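Local coordinates for protein putative histidinol-phosphate aminotransferase (Burkholderia pseudomallei, PDB 3P1T) that probably catalyses the pyridoxal-phosphate-dependent transamination between L-histidinol phosphate and 2-oxoglutarate in histidine biosynthesis, at residues V19-N24 and D324-A329; E62-P67 and R182-G187. All coordinates share one frame; numbering follows the deposited sequence.

Contact 1: V19-N24 and D324-A329; sequences VCLAFN and DRLLAA
Val19 and Leu21 of the N-terminal strand meet Arg325 and Leu326 of the C-terminal helix 320-333. The contact belongs to the small domain of the fold-type I aminotransferases, in which the N-terminal segment joins the sheet formed by the C-terminal part of the chain. Here strand 19-20 is an outermost strand of that mixed sheet and runs parallel to strand 299-303. Backbone hydrogen bonds pair Val19 with Gly298 and Gln300, and Leu21 with Gln300. Helix 320-333 packs against the sheet, and Leu326 also touches Val301 and Ile315.

Val19 has the most surface buried by the contact. Its CG1 lies anti to the backbone N (chi1 164°), which leaves CG2 beside that nitrogen and directed at the helix. This methyl rests on the aliphatic part of Arg325. Val19 CG2 lies 3.8 Å from Arg325 CD and 4.0 Å from both CB and CG of Arg325. The arginine chain bends at chi2 and chi3 and passes obliquely across Val19 CG2. Its guanidinium also meets the methyl obliquely. The charged end turns to backbone oxygens: NH2 is hydrogen-bonded to Arg297 O, and NH1 makes a weak bond to Gln17 O. One side chain thus gives apolar cover to the strand and polar links to the backbone just before strands 299-303 and 19-20, the second of them weak.

Two residues on, Leu21 points to the helix as well, while Cys20 between them does not. The pair Leu21 and Leu326 is purely apolar and buried. Leu21 CD1 is 3.8 Å from Leu326 CB and 4.1 Å from Leu326 CD1.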
ATOM      1  N   VAL A  19      28.873  -5.577  -6.563  1.00 61.43           N
ATOM      2  CA  VAL A  19      28.648  -4.176  -6.228  1.00 59.48           C
ATOM      3  C   VAL A  19      27.471  -3.648  -7.065  1.00 60.91           C
ATOM      4  O   VAL A  19      27.513  -3.728  -8.297  1.00 59.54           O
ATOM      5  CB  VAL A  19      29.976  -3.375  -6.472  1.00 63.67           C
ATOM      6  CG1 VAL A  19      29.753  -1.870  -6.535  1.00 62.80           C
ATOM      7  CG2 VAL A  19      31.034  -3.708  -5.422  1.00 64.44           C
ATOM      8  N   CYS A  20      26.418  -3.126  -6.390  1.00 56.85           N
ATOM      9  CA  CYS A  20      25.243  -2.545  -7.059  1.00 55.31           C
ATOM     10  C   CYS A  20      25.178  -1.061  -6.733  1.00 54.40           C
ATOM     11  O   CYS A  20      24.970  -0.659  -5.587  1.00 53.91           O
ATOM     12  CB  CYS A  20      23.937  -3.259  -6.698  1.00 55.90           C
ATOM     13  SG  CYS A  20      22.470  -2.694  -7.642  1.00 59.20           S
ATOM     14  N   LEU A  21      25.390  -0.260  -7.763  1.00 47.69           N
ATOM     15  CA  LEU A  21      25.325   1.191  -7.763  1.00 45.39           C
ATOM     16  C   LEU A  21      24.374   1.582  -8.877  1.00 47.41           C
ATOM     17  O   LEU A  21      24.733   2.382  -9.743  1.00 46.96           O
ATOM     18  CB  LEU A  21      26.746   1.799  -7.959  1.00 45.62           C
ATOM     19  CG  LEU A  21      27.912   1.325  -7.088  1.00 49.45           C
ATOM     20  CD1 LEU A  21      29.228   1.758  -7.683  1.00 49.63           C
ATOM     21  CD2 LEU A  21      27.803   1.841  -5.676  1.00 49.91           C
ATOM     22  N   ALA A  22      23.178   0.960  -8.907  1.00 43.58           N
ATOM     23  CA  ALA A  22      22.224   1.164 -10.000  1.00 42.74           C
ATOM     24  C   ALA A  22      20.844   1.686  -9.560  1.00 46.01           C
ATOM     25  O   ALA A  22      20.127   2.191 -10.428  1.00 45.43           O
ATOM     26  CB  ALA A  22      22.022  -0.156 -10.738  1.00 43.33           C
ATOM     27  N   PHE A  23      20.439   1.534  -8.268  1.00 42.33           N
ATOM     28  CA  PHE A  23      19.073   1.920  -7.869  1.00 40.86           C
ATOM     29  C   PHE A  23      19.009   3.043  -6.835  1.00 46.33           C
ATOM     30  O   PHE A  23      17.919   3.291  -6.303  1.00 46.17           O
ATOM     31  CB  PHE A  23      18.305   0.715  -7.316  1.00 41.67           C
ATOM     32  CG  PHE A  23      18.207  -0.387  -8.329  1.00 43.13           C
ATOM     33  CD1 PHE A  23      17.386  -0.256  -9.440  1.00 45.91           C
ATOM     34  CD2 PHE A  23      18.971  -1.539  -8.202  1.00 45.45           C
ATOM     35  CE1 PHE A  23      17.343  -1.251 -10.416  1.00 45.99           C
ATOM     36  CE2 PHE A  23      18.904  -2.548  -9.167  1.00 47.37           C
ATOM     37  CZ  PHE A  23      18.094  -2.392 -10.268  1.00 44.54           C
ATOM     38  N   ASN A  24      20.125   3.769  -6.610  1.00 43.80           N
ATOM     39  CA  ASN A  24      20.197   4.931  -5.709  1.00 44.15           C
ATOM     40  C   ASN A  24      19.755   4.563  -4.283  1.00 48.74           C
ATOM     41  O   ASN A  24      19.156   5.394  -3.588  1.00 50.37           O
ATOM     42  CB  ASN A  24      19.332   6.108  -6.243  1.00 43.25           C
ATOM     43  CG  ASN A  24      19.761   6.646  -7.579  1.00 52.22           C
ATOM     44  OD1 ASN A  24      20.942   6.608  -7.964  1.00 52.81           O
ATOM     45  ND2 ASN A  24      18.808   7.192  -8.303  1.00 32.39           N
ATOM     46  N   ASP A 324      35.353   2.545  -4.653  1.00 52.26           N
ATOM     47  CA  ASP A 324      36.729   2.087  -4.939  1.00 53.43           C
ATOM     48  C   ASP A 324      36.719   1.072  -6.106  1.00 55.18           C
ATOM     49  O   ASP A 324      37.478   1.224  -7.065  1.00 54.15           O
ATOM     50  CB  ASP A 324      37.398   1.448  -3.683  1.00 56.64           C
ATOM     51  CG  ASP A 324      38.039   2.365  -2.635  1.00 70.63           C
ATOM     52  OD1 ASP A 324      38.219   3.580  -2.925  1.00 71.72           O
ATOM     53  OD2 ASP A 324      38.439   1.847  -1.550  1.00 75.93           O
ATOM     54  N   ARG A 325      35.806   0.064  -6.022  1.00 50.62           N
ATOM     55  CA  ARG A 325      35.607  -1.010  -7.004  1.00 49.44           C
ATOM     56  C   ARG A 325      35.232  -0.430  -8.377  1.00 52.86           C
ATOM     57  O   ARG A 325      35.849  -0.813  -9.382  1.00 52.68           O
ATOM     58  CB  ARG A 325      34.532  -2.001  -6.519  1.00 45.62           C
ATOM     59  CG  ARG A 325      35.004  -2.912  -5.373  1.00 53.50           C
ATOM     60  CD  ARG A 325      34.777  -4.390  -5.655  1.00 63.04           C
ATOM     61  NE  ARG A 325      35.273  -4.742  -6.986  1.00 71.64           N
ATOM     62  CZ  ARG A 325      34.571  -5.379  -7.918  1.00 86.47           C
ATOM     63  NH1 ARG A 325      33.348  -5.829  -7.651  1.00 69.22           N
ATOM     64  NH2 ARG A 325      35.103  -5.616  -9.109  1.00 76.01           N
ATOM     65  N   LEU A 326      34.262   0.519  -8.399  1.00 47.85           N
ATOM     66  CA  LEU A 326      33.801   1.185  -9.611  1.00 47.47           C
ATOM     67  C   LEU A 326      34.921   1.965 -10.275  1.00 52.37           C
ATOM     68  O   LEU A 326      35.124   1.825 -11.488  1.00 51.69           O
ATOM     69  CB  LEU A 326      32.625   2.138  -9.350  1.00 46.50           C
ATOM     70  CG  LEU A 326      32.261   2.954 -10.592  1.00 50.62           C
ATOM     71  CD1 LEU A 326      31.022   2.430 -11.252  1.00 50.95           C
ATOM     72  CD2 LEU A 326      32.327   4.457 -10.356  1.00 50.14           C
ATOM     73  N   LEU A 327      35.627   2.803  -9.492  1.00 49.23           N
ATOM     74  CA  LEU A 327      36.703   3.639 -10.027  1.00 49.52           C
ATOM     75  C   LEU A 327      37.843   2.778 -10.603  1.00 55.20           C
ATOM     76  O   LEU A 327      38.371   3.126 -11.663  1.00 56.59           O
ATOM     77  CB  LEU A 327      37.240   4.611  -8.959  1.00 49.17           C
ATOM     78  CG  LEU A 327      36.281   5.742  -8.522  1.00 51.29           C
ATOM     79  CD1 LEU A 327      36.842   6.500  -7.357  1.00 50.88           C
ATOM     80  CD2 LEU A 327      35.958   6.709  -9.656  1.00 51.94           C
ATOM     81  N   ALA A 328      38.170   1.637  -9.961  1.00 50.72           N
ATOM     82  CA  ALA A 328      39.243   0.747 -10.431  1.00 51.17           C
ATOM     83  C   ALA A 328      38.861   0.095 -11.764  1.00 55.97           C
ATOM     84  O   ALA A 328      39.699   0.016 -12.661  1.00 57.18           O
ATOM     85  CB  ALA A 328      39.556  -0.312  -9.392  1.00 51.83           C
ATOM     86  N   ALA A 329      37.588  -0.300 -11.916  1.00 52.21           N
ATOM     87  CA  ALA A 329      37.065  -0.902 -13.146  1.00 52.24           C
ATOM     88  C   ALA A 329      37.035   0.098 -14.299  1.00 56.28           C
ATOM     89  O   ALA A 329      37.467  -0.260 -15.386  1.00 58.15           O
ATOM     90  CB  ALA A 329      35.668  -1.451 -12.916  1.00 51.60           C
TER

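Contact 2: E62-P67 and R182-G187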
ATOM      1  N   GLU A  62       5.470  16.882  13.085  1.00 51.40           N
ATOM      2  CA  GLU A  62       6.530  17.422  13.931  1.00 52.37           C
ATOM      3  C   GLU A  62       7.831  17.482  13.159  1.00 55.39           C
ATOM      4  O   GLU A  62       8.493  18.523  13.151  1.00 56.62           O
ATOM      5  CB  GLU A  62       6.701  16.564  15.194  1.00 54.64           C
ATOM      6  CG  GLU A  62       6.022  17.121  16.437  1.00 71.12           C
ATOM      7  CD  GLU A  62       5.437  16.083  17.390  1.00 96.37           C
ATOM      8  OE1 GLU A  62       6.177  15.168  17.824  1.00 93.51           O
ATOM      9  OE2 GLU A  62       4.239  16.213  17.737  1.00 82.81           O
ATOM     10  N   HIS A  63       8.185  16.365  12.504  1.00 48.96           N
ATOM     11  CA  HIS A  63       9.418  16.208  11.752  1.00 48.63           C
ATOM     12  C   HIS A  63       9.529  17.267  10.634  1.00 52.25           C
ATOM     13  O   HIS A  63      10.573  17.911  10.519  1.00 52.14           O
ATOM     14  CB  HIS A  63       9.502  14.784  11.168  1.00 48.66           C
ATOM     15  CG  HIS A  63      10.822  14.473  10.532  1.00 52.04           C
ATOM     16  ND1 HIS A  63      11.923  14.119  11.292  1.00 54.47           N
ATOM     17  CD2 HIS A  63      11.169  14.456   9.224  1.00 53.50           C
ATOM     18  CE1 HIS A  63      12.908  13.928  10.432  1.00 53.69           C
ATOM     19  NE2 HIS A  63      12.501  14.119   9.173  1.00 53.48           N
ATOM     20  N   PHE A  64       8.453  17.471   9.844  1.00 47.45           N
ATOM     21  CA  PHE A  64       8.479  18.403   8.718  1.00 45.90           C
ATOM     22  C   PHE A  64       8.015  19.815   9.118  1.00 52.29           C
ATOM     23  O   PHE A  64       8.026  20.717   8.270  1.00 52.77           O
ATOM     24  CB  PHE A  64       7.624  17.858   7.577  1.00 45.51           C
ATOM     25  CG  PHE A  64       8.266  16.645   6.946  1.00 45.53           C
ATOM     26  CD1 PHE A  64       9.322  16.781   6.060  1.00 47.13           C
ATOM     27  CD2 PHE A  64       7.811  15.362   7.233  1.00 46.52           C
ATOM     28  CE1 PHE A  64       9.920  15.659   5.478  1.00 46.79           C
ATOM     29  CE2 PHE A  64       8.406  14.241   6.640  1.00 47.85           C
ATOM     30  CZ  PHE A  64       9.458  14.400   5.771  1.00 45.42           C
ATOM     31  N   SER A  65       7.684  20.013  10.415  1.00 49.61           N
ATOM     32  CA  SER A  65       7.250  21.274  11.031  1.00 51.46           C
ATOM     33  C   SER A  65       6.101  21.929  10.222  1.00 56.30           C
ATOM     34  O   SER A  65       6.164  23.098   9.845  1.00 57.09           O
ATOM     35  CB  SER A  65       8.420  22.241  11.190  1.00 56.66           C
ATOM     36  OG  SER A  65       9.408  21.729  12.072  1.00 71.03           O
ATOM     37  N   CYS A  66       5.043  21.160   9.978  1.00 52.29           N
ATOM     38  CA  CYS A  66       3.864  21.647   9.267  1.00 51.86           C
ATOM     39  C   CYS A  66       2.618  21.059   9.903  1.00 56.00           C
ATOM     40  O   CYS A  66       2.744  20.042  10.590  1.00 57.59           O
ATOM     41  CB  CYS A  66       3.951  21.286   7.793  1.00 51.20           C
ATOM     42  SG  CYS A  66       3.705  19.529   7.460  1.00 53.84           S
ATOM     43  N   PRO A  67       1.400  21.600   9.673  1.00 50.12           N
ATOM     44  CA  PRO A  67       0.215  20.965  10.261  1.00 48.88           C
ATOM     45  C   PRO A  67      -0.086  19.621   9.603  1.00 50.84           C
ATOM     46  O   PRO A  67       0.212  19.428   8.420  1.00 47.65           O
ATOM     47  CB  PRO A  67      -0.903  21.975   9.990  1.00 51.28           C
ATOM     48  CG  PRO A  67      -0.229  23.218   9.522  1.00 56.52           C
ATOM     49  CD  PRO A  67       1.028  22.784   8.878  1.00 51.48           C
ATOM     50  N   ARG A 182      15.980  25.634   2.489  1.00 56.38           N
ATOM     51  CA  ARG A 182      14.746  26.100   1.852  1.00 55.78           C
ATOM     52  C   ARG A 182      13.555  25.245   2.336  1.00 60.18           C
ATOM     53  O   ARG A 182      13.649  24.010   2.291  1.00 58.50           O
ATOM     54  CB  ARG A 182      14.952  25.973   0.327  1.00 52.74           C
ATOM     55  CG  ARG A 182      13.812  26.491  -0.501  1.00 55.94           C
ATOM     56  CD  ARG A 182      13.800  25.868  -1.874  1.00 59.41           C
ATOM     57  NE  ARG A 182      14.865  26.369  -2.735  1.00 58.13           N
ATOM     58  CZ  ARG A 182      15.048  25.959  -3.982  1.00 63.66           C
ATOM     59  NH1 ARG A 182      14.252  25.037  -4.507  1.00 51.08           N
ATOM     60  NH2 ARG A 182      16.019  26.471  -4.716  1.00 51.10           N
ATOM     61  N   GLY A 183      12.492  25.864   2.808  1.00 58.84           N
ATOM     62  CA  GLY A 183      11.366  25.097   3.338  1.00 59.10           C
ATOM     63  C   GLY A 183      10.585  24.201   2.385  1.00 61.56           C
ATOM     64  O   GLY A 183      10.987  23.969   1.234  1.00 62.19           O
ATOM     65  N   LEU A 184       9.473  23.643   2.902  1.00 54.30           N
ATOM     66  CA  LEU A 184       8.510  22.911   2.099  1.00 51.04           C
ATOM     67  C   LEU A 184       7.699  23.973   1.401  1.00 55.38           C
ATOM     68  O   LEU A 184       7.185  24.874   2.074  1.00 57.00           O
ATOM     69  CB  LEU A 184       7.637  21.936   2.922  1.00 49.43           C
ATOM     70  CG  LEU A 184       8.296  20.730   3.558  1.00 51.66           C
ATOM     71  CD1 LEU A 184       7.404  20.163   4.612  1.00 51.07           C
ATOM     72  CD2 LEU A 184       8.615  19.666   2.539  1.00 51.46           C
ATOM     73  N   ALA A 185       7.683  23.958   0.069  1.00 49.68           N
ATOM     74  CA  ALA A 185       6.963  24.958  -0.707  1.00 49.44           C
ATOM     75  C   ALA A 185       5.652  24.368  -1.232  1.00 51.98           C
ATOM     76  O   ALA A 185       5.668  23.526  -2.130  1.00 53.22           O
ATOM     77  CB  ALA A 185       7.835  25.467  -1.853  1.00 50.08           C
ATOM     78  N   TYR A 186       4.538  24.750  -0.613  1.00 45.31           N
ATOM     79  CA  TYR A 186       3.210  24.298  -0.991  1.00 43.94           C
ATOM     80  C   TYR A 186       2.224  25.440  -0.727  1.00 50.24           C
ATOM     81  O   TYR A 186       2.482  26.306   0.110  1.00 52.17           O
ATOM     82  CB  TYR A 186       2.800  22.983  -0.277  1.00 42.98           C
ATOM     83  CG  TYR A 186       2.682  23.109   1.218  1.00 44.43           C
ATOM     84  CD1 TYR A 186       1.503  23.551   1.807  1.00 46.63           C
ATOM     85  CD2 TYR A 186       3.747  22.779   2.053  1.00 45.15           C
ATOM     86  CE1 TYR A 186       1.405  23.729   3.185  1.00 47.71           C
ATOM     87  CE2 TYR A 186       3.653  22.931   3.436  1.00 46.86           C
ATOM     88  CZ  TYR A 186       2.483  23.419   3.998  1.00 52.58           C
ATOM     89  OH  TYR A 186       2.384  23.573   5.358  1.00 51.70           O
ATOM     90  N   GLY A 187       1.127  25.435  -1.470  1.00 46.15           N
ATOM     91  CA  GLY A 187       0.075  26.438  -1.389  1.00 46.83           C
ATOM     92  C   GLY A 187      -1.105  26.086  -2.266  1.00 50.11           C
ATOM     93  O   GLY A 187      -1.204  24.952  -2.735  1.00 49.05           O
TER
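Leu184 has CG anti to the carbonyl carbon and beside the backbone N (chi1 -67°), and this sends CD1 to the end of helix 52-64. Leu184 CD1 lies 3.8 Å from Phe64 CB and 3.8 Å from Phe64 O. Phe64 has a similar first torsion (chi1 -70°), which sets the place of its ring. Leu184 CD1 approaches that ring obliquely, at 4.1 Å from CD1 of Phe64.

Tyr186 takes a different first torsion. Its CG sits between the backbone N and the carbonyl carbon (chi1 64°), and the long ring carries OH across to 62-67. Across the two segments Tyr186 OH meets carbon atoms. Tyr186 OH is 3.7 Å from Cys66 CB and 3.9 Å from Pro67 CD. These are van der Waals contacts.

Leu184 and Tyr186 both point toward 62-67, while Ala185 between them points elsewhere and touches Glu190. Phe211 of strand 208-211 is shared by both halves. Its ring meets that of Phe64 edge-to-face, and it also touches Cys66, Leu184 and Tyr186. Nearby, His63 CD2 stands 3.7 Å above the centre of the Phe64 ring, and His63 NE2 is bonded to Tyr200 OH.

The contact lies on the surface of the large domain. A loop leading into strand 190-195 of the seven-stranded sheet covers the end of a helix. That end is a Schellman motif, in which Ser65 takes positive phi and the chain turns out of the helix.

In the fold
The contacts lie on opposite sides of the chain's centre, with centres 35 Å apart and nearest atoms about 16 Å apart. They share no element. Contact 1 is mostly buried and belongs to the four-stranded sheet, where it joins the two ends of the chain. Contact 2 lies at the surface beside the seven-stranded sheet and is nested in the loop that contact 1 closes. Both pairs of segments meet through van der Waals contacts. In contact 1 a strand faces a helix, and an arginine adds polar links to nearby backbone. In contact 2 a helix end faces an irregular loop, and aromatic rings take a larger part.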